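Local coordinates for protein ANGPTL4 C-terminal chain (Homo sapiens, PDB 6U73) that mediates inactivation of lipoprotein lipase, thereby regulating triglyceride clearance from the blood, and is represented here by its fibrinogen C-terminal domain, at residues L93-G98 / K197-R202; K159-G164 / H172-G177; G177-S182 / K192-K197. One frame throughout, in Å; residues are numbered along the deposited sequence.

In the fold
From the N terminus, the chain first lays down 93-98, at the end of strand 87-94 in the large antiparallel sheet. This segment waits about a hundred residues for 197-202, so contact 1 closes the widest loop. The other two contacts nest inside that loop and follow in series. Contact 2 closes the short loop from the end of helix 157-160 to strand 173-174 and the turn after it. Contact 3 starts at G177, where contact 2 ends, and closes the next loop on the approach to strand 195-196. Strands 173-174 and 195-196 pair, K197 is common to contacts 1 and 3, and all three contacts include residues that touch the bound myristic acid.

Contact 1 (L93-G98 / K197-R202); sequences LRDWDG and KTWRGR. With MYR (myristic acid), chain B.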
loop_
_atom_site.group_PDB
_atom_site.type_symbol
_atom_site.label_atom_id
_atom_site.label_comp_id
_atom_site.label_asym_id
_atom_site.label_seq_id
_atom_site.Cartn_x
_atom_site.Cartn_y
_atom_site.Cartn_z
ATOM N N LEU A 93 -4.357 -5.249 -9.034
ATOM C CA LEU A 93 -5.223 -4.212 -9.581
ATOM C C LEU A 93 -6.305 -4.826 -10.457
ATOM O O LEU A 93 -6.049 -5.781 -11.199
ATOM C CB LEU A 93 -4.418 -3.209 -10.411
ATOM C CG LEU A 93 -3.048 -2.819 -9.846
ATOM C CD1 LEU A 93 -2.133 -2.239 -10.928
ATOM C CD2 LEU A 93 -3.205 -1.858 -8.695
ATOM N N ARG A 94 -7.508 -4.259 -10.392
ATOM C CA ARG A 94 -8.618 -4.673 -11.241
ATOM C C ARG A 94 -9.136 -3.463 -12.007
ATOM O O ARG A 94 -9.399 -2.417 -11.410
ATOM C CB ARG A 94 -9.745 -5.308 -10.408
ATOM C CG ARG A 94 -10.591 -6.355 -11.147
ATOM C CD ARG A 94 -11.789 -6.841 -10.304
ATOM N NE ARG A 94 -11.394 -7.600 -9.115
ATOM C CZ ARG A 94 -12.121 -7.700 -7.997
ATOM N NH1 ARG A 94 -13.295 -7.075 -7.895
ATOM N NH2 ARG A 94 -11.671 -8.423 -6.971
ATOM N N ASP A 95 -9.297 -3.605 -13.320
ATOM C CA ASP A 95 -9.916 -2.542 -14.094
ATOM C C ASP A 95 -11.411 -2.811 -14.220
ATOM O O ASP A 95 -11.943 -3.797 -13.701
ATOM C CB ASP A 95 -9.242 -2.372 -15.464
ATOM C CG ASP A 95 -9.495 -3.536 -16.420
ATOM O OD1 ASP A 95 -10.477 -4.296 -16.265
ATOM O OD2 ASP A 95 -8.691 -3.687 -17.360
ATOM N N TRP A 96 -12.103 -1.906 -14.890
ATOM C CA TRP A 96 -13.580 -1.982 -14.955
ATOM C C TRP A 96 -14.102 -3.053 -15.910
ATOM O O TRP A 96 -15.303 -3.192 -15.993
ATOM C CB TRP A 96 -14.158 -0.599 -15.201
ATOM C CG TRP A 96 -14.079 0.256 -13.979
ATOM C CD1 TRP A 96 -13.081 1.106 -13.638
ATOM C CD2 TRP A 96 -15.041 0.332 -12.926
ATOM N NE1 TRP A 96 -13.352 1.699 -12.449
ATOM C CE2 TRP A 96 -14.553 1.254 -11.991
ATOM C CE3 TRP A 96 -16.267 -0.284 -12.683
ATOM C CZ2 TRP A 96 -15.248 1.578 -10.834
ATOM C CZ3 TRP A 96 -16.960 0.044 -11.545
ATOM C CH2 TRP A 96 -16.457 0.965 -10.635
ATOM N N ASP A 97 -13.220 -3.784 -16.574
ATOM C CA ASP A 97 -13.673 -4.894 -17.438
ATOM C C ASP A 97 -13.312 -6.215 -16.768
ATOM O O ASP A 97 -13.362 -7.216 -17.455
ATOM C CB ASP A 97 -13.030 -4.825 -18.817
ATOM C CG ASP A 97 -13.563 -3.680 -19.652
ATOM O OD1 ASP A 97 -14.779 -3.574 -19.760
ATOM O OD2 ASP A 97 -12.757 -2.908 -20.166
ATOM N N GLY A 98 -12.970 -6.199 -15.475
ATOM C CA GLY A 98 -12.580 -7.424 -14.808
ATOM C C GLY A 98 -11.199 -7.956 -15.136
ATOM O O GLY A 98 -10.892 -9.094 -14.762
ATOM N N LYS A 197 -0.113 4.306 -12.992
ATOM C CA LYS A 197 0.209 4.845 -14.342
ATOM C C LYS A 197 0.632 3.822 -15.395
ATOM O O LYS A 197 0.093 3.874 -16.474
ATOM C CB LYS A 197 1.204 6.002 -14.289
ATOM C CG LYS A 197 1.348 6.742 -15.609
ATOM C CD LYS A 197 2.282 7.906 -15.572
ATOM C CE LYS A 197 3.723 7.501 -15.366
ATOM N NZ LYS A 197 4.554 8.655 -14.969
ATOM N N THR A 198 1.558 2.932 -15.086
ATOM C CA THR A 198 2.097 2.049 -16.112
ATOM C C THR A 198 1.146 0.931 -16.505
ATOM O O THR A 198 1.390 0.273 -17.515
ATOM C CB THR A 198 3.431 1.446 -15.667
ATOM O OG1 THR A 198 3.229 0.623 -14.517
ATOM C CG2 THR A 198 4.405 2.542 -15.334
ATOM N N TRP A 199 0.073 0.733 -15.769
ATOM C CA TRP A 199 -0.895 -0.288 -16.210
ATOM C C TRP A 199 -1.960 0.345 -17.111
ATOM O O TRP A 199 -1.873 0.196 -18.292
ATOM C CB TRP A 199 -1.491 -1.090 -15.052
ATOM C CG TRP A 199 -2.273 -2.270 -15.530
ATOM C CD1 TRP A 199 -1.935 -3.093 -16.550
ATOM C CD2 TRP A 199 -3.545 -2.739 -15.066
ATOM N NE1 TRP A 199 -2.887 -4.040 -16.744
ATOM C CE2 TRP A 199 -3.889 -3.848 -15.852
ATOM C CE3 TRP A 199 -4.429 -2.342 -14.072
ATOM C CZ2 TRP A 199 -5.058 -4.565 -15.664
ATOM C CZ3 TRP A 199 -5.593 -3.040 -13.890
ATOM C CH2 TRP A 199 -5.901 -4.136 -14.673
ATOM N N ARG A 200 -2.904 1.075 -16.550
ATOM C CA ARG A 200 -4.016 1.619 -17.321
ATOM C C ARG A 200 -3.929 3.123 -17.552
ATOM O O ARG A 200 -4.826 3.686 -18.194
ATOM C CB ARG A 200 -5.354 1.269 -16.644
ATOM C CG ARG A 200 -5.704 -0.228 -16.653
ATOM C CD ARG A 200 -6.171 -0.643 -18.049
ATOM N NE ARG A 200 -6.397 -2.082 -18.215
ATOM C CZ ARG A 200 -5.632 -2.873 -18.969
ATOM N NH1 ARG A 200 -4.580 -2.374 -19.600
ATOM N NH2 ARG A 200 -5.905 -4.164 -19.082
ATOM N N GLY A 201 -2.890 3.785 -17.069
ATOM C CA GLY A 201 -2.693 5.195 -17.333
ATOM C C GLY A 201 -2.855 6.047 -16.079
ATOM O O GLY A 201 -3.485 5.654 -15.089
ATOM N N ARG A 202 -2.289 7.253 -16.149
ATOM C CA ARG A 202 -2.325 8.193 -15.027
ATOM C C ARG A 202 -3.745 8.494 -14.561
ATOM O O ARG A 202 -3.972 8.708 -13.363
ATOM C CB ARG A 202 -1.631 9.498 -15.425
ATOM C CG ARG A 202 -1.834 10.647 -14.445
ATOM C CD ARG A 202 -1.119 10.358 -13.136
ATOM N NE ARG A 202 -1.360 11.384 -12.124
ATOM C CZ ARG A 202 -2.430 11.413 -11.340
ATOM N NH1 ARG A 202 -3.365 10.476 -11.459
ATOM N NH2 ARG A 202 -2.571 12.379 -10.444
HETATM C C1 MYR B . 6.896 7.808 -12.902
HETATM O O1 MYR B . 6.413 8.799 -12.294
HETATM O O2 MYR B . 6.230 7.237 -13.804
HETATM C C2 MYR B . 8.291 7.299 -12.543
HETATM C C3 MYR B . 8.434 7.236 -11.024
HETATM C C4 MYR B . 9.502 6.207 -10.657
HETATM C C5 MYR B . 8.980 5.309 -9.538
HETATM C C6 MYR B . 9.076 6.048 -8.205
HETATM C C7 MYR B . 9.161 5.036 -7.065
HETATM C C8 MYR B . 7.834 4.290 -6.948
HETATM C C9 MYR B . 7.342 4.351 -5.503
HETATM C C10 MYR B . 5.822 4.495 -5.490
HETATM C C11 MYR B . 5.226 3.504 -4.494
HETATM C C12 MYR B . 5.317 2.091 -5.066
HETATM C C13 MYR B . 4.348 1.176 -4.320
HETATM C C14 MYR B . 4.731 -0.281 -4.568
#
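The benzo end of the W199 indole meets L93, its CZ3 3.7 Å from L93 CB, the two side chains running past one another in opposite senses. The same end of the ring points its edge at the next bit of backbone, and CH2 of W199 comes within 3.7 Å of D95 N. R200 then folds back over the indole: a bend at chi2 (-75°) after CG rests on the ring face carries the guanidinium over as well, with CE2 of W199 3.7 Å above the guanidinium plane near its centre. That puts R200 next to the D95 carboxylate, which lies almost coplanar with the guanidinium. The salt bridge is lopsided, because both nitrogens converge on one oxygen. NE of R200 gives D95 OD2 a fairly straight 2.9 Å bond (160°) onto the anti lone pair, whereas NH2 adds only a weak one. The strongest polar partner of D95 is, however, N99 ND2, which also bonds OD2 from just beyond the turn. The other oxygen, D95 OD1, closes an Asx turn by accepting from D97 N at 2.8 Å, from well above the carboxylate plane, so both ends of the carboxylate are tied. In the fold, the type I turn D95-G98 lies in the connection of the beta hairpin formed by strands 87-94 and 100-109, the short, weakly bonded helical turn at about 197-200 follows directly on strand 195-196, and L93 also packs against L175 beyond strand 173-174.

Contact 2 (K159-G164 / H172-G177); sequences KSLSGG and HSNLNG. With MYR (myristic acid), chain B.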
loop_
_atom_site.group_PDB
_atom_site.type_symbol
_atom_site.label_atom_id
_atom_site.label_comp_id
_atom_site.label_asym_id
_atom_site.label_seq_id
_atom_site.Cartn_x
_atom_site.Cartn_y
_atom_site.Cartn_z
ATOM N N LYS A 159 -2.009 16.559 -0.399
ATOM C CA LYS A 159 -3.107 17.544 -0.306
ATOM C C LYS A 159 -3.633 17.850 -1.711
ATOM O O LYS A 159 -4.809 18.074 -1.858
ATOM C CB LYS A 159 -2.560 18.766 0.424
ATOM C CG LYS A 159 -3.535 19.872 0.747
ATOM C CD LYS A 159 -3.313 20.428 2.113
ATOM C CE LYS A 159 -2.723 21.818 2.113
ATOM N NZ LYS A 159 -2.110 22.179 3.413
ATOM N N SER A 160 -2.765 17.803 -2.710
ATOM C CA SER A 160 -3.212 18.075 -4.096
ATOM C C SER A 160 -3.932 16.851 -4.676
ATOM O O SER A 160 -4.770 17.028 -5.538
ATOM C CB SER A 160 -2.086 18.577 -4.949
ATOM O OG SER A 160 -1.079 17.604 -5.095
ATOM N N LEU A 161 -3.590 15.651 -4.218
ATOM C CA LEU A 161 -4.288 14.426 -4.669
ATOM C C LEU A 161 -5.282 14.044 -3.569
ATOM O O LEU A 161 -6.066 14.912 -3.222
ATOM C CB LEU A 161 -3.267 13.325 -4.949
ATOM C CG LEU A 161 -2.252 13.652 -6.041
ATOM C CD1 LEU A 161 -1.481 12.426 -6.468
ATOM C CD2 LEU A 161 -2.920 14.299 -7.228
ATOM N N SER A 162 -5.195 12.835 -3.009
ATOM C CA SER A 162 -6.116 12.414 -1.966
ATOM C C SER A 162 -5.535 11.158 -1.336
ATOM O O SER A 162 -4.915 10.342 -2.021
ATOM C CB SER A 162 -7.516 12.165 -2.542
ATOM O OG SER A 162 -8.395 11.603 -1.594
ATOM N N GLY A 163 -5.721 11.018 -0.031
ATOM C CA GLY A 163 -5.250 9.834 0.664
ATOM C C GLY A 163 -3.803 9.950 1.097
ATOM O O GLY A 163 -3.194 11.023 1.127
ATOM N N GLY A 164 -3.245 8.802 1.442
ATOM C CA GLY A 164 -1.851 8.705 1.849
ATOM C C GLY A 164 -1.115 7.717 0.968
ATOM O O GLY A 164 -1.675 6.689 0.568
ATOM N N HIS A 172 3.189 8.566 -10.257
ATOM C CA HIS A 172 3.429 7.138 -10.480
ATOM C C HIS A 172 2.210 6.283 -10.137
ATOM O O HIS A 172 1.732 5.502 -10.966
ATOM C CB HIS A 172 4.635 6.652 -9.669
ATOM C CG HIS A 172 4.837 5.173 -9.752
ATOM N ND1 HIS A 172 4.204 4.287 -8.906
ATOM C CD2 HIS A 172 5.570 4.419 -10.606
ATOM C CE1 HIS A 172 4.554 3.053 -9.219
ATOM N NE2 HIS A 172 5.376 3.104 -10.254
ATOM N N SER A 173 1.720 6.395 -8.908
ATOM C CA SER A 173 0.584 5.597 -8.462
ATOM C C SER A 173 -0.053 6.281 -7.268
ATOM O O SER A 173 0.514 7.199 -6.668
ATOM C CB SER A 173 0.988 4.168 -8.076
ATOM O OG SER A 173 2.115 4.195 -7.218
ATOM N N ASN A 174 -1.248 5.805 -6.938
ATOM C CA ASN A 174 -1.959 6.140 -5.715
ATOM C C ASN A 174 -3.124 5.180 -5.580
ATOM O O ASN A 174 -4.201 5.432 -6.130
ATOM C CB ASN A 174 -2.473 7.574 -5.727
ATOM C CG ASN A 174 -3.079 7.982 -4.402
ATOM O OD1 ASN A 174 -3.109 7.198 -3.440
ATOM N ND2 ASN A 174 -3.568 9.209 -4.339
ATOM N N LEU A 175 -2.914 4.066 -4.880
ATOM C CA LEU A 175 -4.008 3.131 -4.664
ATOM C C LEU A 175 -4.920 3.563 -3.519
ATOM O O LEU A 175 -5.953 2.928 -3.294
ATOM C CB LEU A 175 -3.447 1.732 -4.413
ATOM C CG LEU A 175 -2.499 1.179 -5.487
ATOM C CD1 LEU A 175 -2.236 -0.308 -5.272
ATOM C CD2 LEU A 175 -3.046 1.424 -6.888
ATOM N N ASN A 176 -4.575 4.644 -2.819
ATOM C CA ASN A 176 -5.361 5.151 -1.710
ATOM C C ASN A 176 -6.101 6.437 -2.070
ATOM O O ASN A 176 -6.588 7.143 -1.183
ATOM C CB ASN A 176 -4.453 5.346 -0.496
ATOM C CG ASN A 176 -3.979 4.011 0.080
ATOM O OD1 ASN A 176 -4.593 2.980 -0.175
ATOM N ND2 ASN A 176 -2.899 4.028 0.857
ATOM N N GLY A 177 -6.212 6.746 -3.355
ATOM C CA GLY A 177 -6.921 7.935 -3.761
ATOM C C GLY A 177 -8.430 7.778 -3.631
ATOM O O GLY A 177 -8.962 6.828 -3.052
HETATM C C1 MYR B . 6.896 7.808 -12.902
HETATM O O1 MYR B . 6.413 8.799 -12.294
HETATM O O2 MYR B . 6.230 7.237 -13.804
HETATM C C2 MYR B . 8.291 7.299 -12.543
HETATM C C3 MYR B . 8.434 7.236 -11.024
HETATM C C4 MYR B . 9.502 6.207 -10.657
HETATM C C5 MYR B . 8.980 5.309 -9.538
HETATM C C6 MYR B . 9.076 6.048 -8.205
HETATM C C7 MYR B . 9.161 5.036 -7.065
HETATM C C8 MYR B . 7.834 4.290 -6.948
HETATM C C9 MYR B . 7.342 4.351 -5.503
HETATM C C10 MYR B . 5.822 4.495 -5.490
HETATM C C11 MYR B . 5.226 3.504 -4.494
HETATM C C12 MYR B . 5.317 2.091 -5.066
HETATM C C13 MYR B . 4.348 1.176 -4.320
HETATM C C14 MYR B . 4.731 -0.281 -4.568
HETATM O O HOH W 1 -8.627 9.170 -0.622
#
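N174 swings CG opposite its backbone N (chi1 -174°) and N176 turns CG beside its own (chi1 -69°), which sends both amides toward the carbonyls of 162-164. ND2 of N174 meets S162 O at 2.9 Å, nearly straight (172°) and in the planes of both the amide and the carbonyl. ND2 of N176 reaches G164 O, also at 2.9 Å, but tilted from that carbonyl's plane; N176 OD1 accepts from Q44 NE2. The N174 amide works at both ends, since OD1 accepts from N176 N at 3.0 Å in an Asx turn. A leucine in place of N174 would probably leave the buried S162 O without this donor and free the 174-177 turn to shift. The backbones themselves come very close: G163 CA gives a CA-H...O contact to N176 O at 3.5 Å, and a side chain on G163 would run straight into that oxygen. A water joins S162 OG to the same N176 O. At the far end, H172 lays a ring face against myristic acid, with C8 over its centre, while H172 ND1 and S173 OG share a 2.7 Å hydrogen bond. The contact thus ties the chain leaving helix 157-160 to strand 173-174, which pairs with strand 195-196, and to the turn after it, whose L175 packs on V91 and L93 of strand 87-94.

Contact 3 (G177-S182 / K192-K197); sequences GQYFRS and KGIFWK. With MYR (myristic acid), chain B.
Q178 N donates to K192 O over 2.7 Å in a nearly straight bond (164°) lying in the carbonyl plane, the one conventional hydrogen bond made directly between the two segments. K192 O also has Q178 CB close by, at 3.4 Å, while the lysine side chain leads off elsewhere, its NZ bonded to L161 O. Two CA-H...O contacts add to the grip. G177 CA points a hydrogen at G193 O, and G193 CA returns one to Q178 O at 3.3 Å. The backbones can come this near because both residues are glycines: a CB on G177 would collide with the carbonyl oxygens of K192 and G193, and one on G193 would press on the F180 ring. Q178 O has further company. A water donates to it at 2.8 Å and accepts from I194 N, bridging the two segments, and the oxygen also lies over one face of F180, offset toward the rim. F180 reaches back beside its own backbone N (chi1 -66°), bringing CE2 to 3.6 Å from G193 CA. On Y179 and I194 the contact is apolar: the two side chains meet at a slant, with I194 CD1 3.5 Å from Y179 CD2, while the phenol OH of Y179 is bonded to Q207 O. R46 of strand 38-46 touches both of these side chains. Farther along 192-197, W196 turns the edge of its indole to the end of the myristic acid tail, with CH2 4.0 Å from C14. The polar chemistry across 177-182 and 192-197 is therefore almost wholly main chain and water, and the close fit rests on the two glycines, with F180, Y179 and I194 supplying the apolar contact around it.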
loop_
_atom_site.group_PDB
_atom_site.type_symbol
_atom_site.label_atom_id
_atom_site.label_comp_id
_atom_site.label_asym_id
_atom_site.label_seq_id
_atom_site.Cartn_x
_atom_site.Cartn_y
_atom_site.Cartn_z
ATOM N N GLY A 177 -6.212 6.746 -3.355
ATOM C CA GLY A 177 -6.921 7.935 -3.761
ATOM C C GLY A 177 -8.430 7.778 -3.631
ATOM O O GLY A 177 -8.962 6.828 -3.052
ATOM N N GLN A 178 -9.126 8.755 -4.198
ATOM C CA GLN A 178 -10.579 8.798 -4.124
ATOM C C GLN A 178 -11.202 7.774 -5.062
ATOM O O GLN A 178 -10.759 7.599 -6.202
ATOM C CB GLN A 178 -11.082 10.197 -4.479
ATOM C CG GLN A 178 -12.533 10.423 -4.092
ATOM C CD GLN A 178 -12.963 11.860 -4.292
ATOM O OE1 GLN A 178 -12.142 12.785 -4.230
ATOM N NE2 GLN A 178 -14.256 12.056 -4.549
ATOM N N TYR A 179 -12.238 7.099 -4.575
ATOM C CA TYR A 179 -12.903 6.070 -5.354
ATOM C C TYR A 179 -13.890 6.709 -6.324
ATOM O O TYR A 179 -14.745 7.499 -5.921
ATOM C CB TYR A 179 -13.624 5.068 -4.443
ATOM C CG TYR A 179 -13.981 3.800 -5.184
ATOM C CD1 TYR A 179 -15.128 3.722 -5.967
ATOM C CD2 TYR A 179 -13.145 2.697 -5.145
ATOM C CE1 TYR A 179 -15.439 2.572 -6.670
ATOM C CE2 TYR A 179 -13.447 1.538 -5.845
ATOM C CZ TYR A 179 -14.591 1.478 -6.612
ATOM O OH TYR A 179 -14.879 0.308 -7.311
ATOM N N PHE A 180 -13.772 6.354 -7.599
ATOM C CA PHE A 180 -14.626 6.869 -8.657
ATOM C C PHE A 180 -15.265 5.706 -9.386
ATOM O O PHE A 180 -14.589 4.723 -9.705
ATOM C CB PHE A 180 -13.849 7.714 -9.671
ATOM C CG PHE A 180 -13.303 8.996 -9.113
ATOM C CD1 PHE A 180 -14.119 9.871 -8.416
ATOM C CD2 PHE A 180 -11.975 9.340 -9.305
ATOM C CE1 PHE A 180 -13.613 11.054 -7.912
ATOM C CE2 PHE A 180 -11.471 10.519 -8.798
ATOM C CZ PHE A 180 -12.290 11.374 -8.107
ATOM N N ARG A 181 -16.560 5.836 -9.672
ATOM C CA ARG A 181 -17.298 4.833 -10.427
ATOM C C ARG A 181 -17.351 5.113 -11.924
ATOM O O ARG A 181 -17.454 4.168 -12.711
ATOM C CB ARG A 181 -18.729 4.721 -9.897
ATOM C CG ARG A 181 -18.825 4.544 -8.395
ATOM C CD ARG A 181 -20.269 4.495 -7.944
ATOM N NE ARG A 181 -20.384 4.447 -6.488
ATOM C CZ ARG A 181 -21.523 4.620 -5.819
ATOM N NH1 ARG A 181 -22.653 4.856 -6.475
ATOM N NH2 ARG A 181 -21.533 4.561 -4.491
ATOM N N SER A 182 -17.310 6.374 -12.344
ATOM C CA SER A 182 -17.394 6.700 -13.770
ATOM C C SER A 182 -16.592 7.972 -14.035
ATOM O O SER A 182 -15.817 8.427 -13.185
ATOM C CB SER A 182 -18.852 6.836 -14.228
ATOM O OG SER A 182 -18.931 6.651 -15.632
ATOM N N LYS A 192 -7.153 12.803 -8.628
ATOM C CA LYS A 192 -7.270 12.407 -7.230
ATOM C C LYS A 192 -7.691 10.953 -7.055
ATOM O O LYS A 192 -7.972 10.532 -5.927
ATOM C CB LYS A 192 -8.278 13.299 -6.507
ATOM C CG LYS A 192 -7.841 14.742 -6.352
ATOM C CD LYS A 192 -9.025 15.622 -5.976
ATOM C CE LYS A 192 -8.572 17.008 -5.555
ATOM N NZ LYS A 192 -7.857 16.972 -4.254
ATOM N N GLY A 193 -7.747 10.180 -8.138
ATOM C CA GLY A 193 -8.345 8.865 -8.116
ATOM C C GLY A 193 -7.368 7.779 -7.720
ATOM O O GLY A 193 -6.265 8.029 -7.230
ATOM N N ILE A 194 -7.807 6.546 -7.944
ATOM C CA ILE A 194 -7.048 5.337 -7.658
ATOM C C ILE A 194 -6.371 4.909 -8.959
ATOM O O ILE A 194 -7.036 4.470 -9.909
ATOM C CB ILE A 194 -7.967 4.240 -7.109
ATOM C CG1 ILE A 194 -8.729 4.763 -5.881
ATOM C CG2 ILE A 194 -7.184 2.952 -6.821
ATOM C CD1 ILE A 194 -9.887 3.876 -5.463
ATOM N N PHE A 195 -5.048 5.039 -9.028
ATOM C CA PHE A 195 -4.381 4.879 -10.309
ATOM C C PHE A 195 -3.040 4.183 -10.135
ATOM O O PHE A 195 -2.430 4.209 -9.066
ATOM C CB PHE A 195 -4.205 6.234 -11.023
ATOM C CG PHE A 195 -3.063 7.077 -10.502
ATOM C CD1 PHE A 195 -3.232 7.901 -9.398
ATOM C CD2 PHE A 195 -1.834 7.077 -11.147
ATOM C CE1 PHE A 195 -2.178 8.700 -8.933
ATOM C CE2 PHE A 195 -0.778 7.866 -10.694
ATOM C CZ PHE A 195 -0.948 8.681 -9.592
ATOM N N TRP A 196 -2.602 3.549 -11.216
ATOM C CA TRP A 196 -1.266 2.960 -11.333
ATOM C C TRP A 196 -0.838 3.214 -12.779
ATOM O O TRP A 196 -1.317 2.537 -13.689
ATOM C CB TRP A 196 -1.303 1.476 -10.999
ATOM C CG TRP A 196 0.019 0.817 -10.993
ATOM C CD1 TRP A 196 0.701 0.354 -12.074
ATOM C CD2 TRP A 196 0.836 0.538 -9.848
ATOM N NE1 TRP A 196 1.895 -0.197 -11.680
ATOM C CE2 TRP A 196 2.004 -0.099 -10.318
ATOM C CE3 TRP A 196 0.692 0.759 -8.473
ATOM C CZ2 TRP A 196 3.023 -0.513 -9.466
ATOM C CZ3 TRP A 196 1.706 0.350 -7.626
ATOM C CH2 TRP A 196 2.862 -0.279 -8.129
ATOM N N LYS A 197 -0.113 4.306 -12.992
ATOM C CA LYS A 197 0.209 4.845 -14.342
ATOM C C LYS A 197 0.632 3.822 -15.395
ATOM O O LYS A 197 0.093 3.874 -16.474
ATOM C CB LYS A 197 1.204 6.002 -14.289
ATOM C CG LYS A 197 1.348 6.742 -15.609
ATOM C CD LYS A 197 2.282 7.906 -15.572
ATOM C CE LYS A 197 3.723 7.501 -15.366
ATOM N NZ LYS A 197 4.554 8.655 -14.969
HETATM C C1 MYR B . 6.896 7.808 -12.902
HETATM O O1 MYR B . 6.413 8.799 -12.294
HETATM O O2 MYR B . 6.230 7.237 -13.804
HETATM C C2 MYR B . 8.291 7.299 -12.543
HETATM C C3 MYR B . 8.434 7.236 -11.024
HETATM C C4 MYR B . 9.502 6.207 -10.657
HETATM C C5 MYR B . 8.980 5.309 -9.538
HETATM C C6 MYR B . 9.076 6.048 -8.205
HETATM C C7 MYR B . 9.161 5.036 -7.065
HETATM C C8 MYR B . 7.834 4.290 -6.948
HETATM C C9 MYR B . 7.342 4.351 -5.503
HETATM C C10 MYR B . 5.822 4.495 -5.490
HETATM C C11 MYR B . 5.226 3.504 -4.494
HETATM C C12 MYR B . 5.317 2.091 -5.066
HETATM C C13 MYR B . 4.348 1.176 -4.320
HETATM C C14 MYR B . 4.731 -0.281 -4.568
HETATM O O HOH W 2 -10.411 6.326 -8.654
#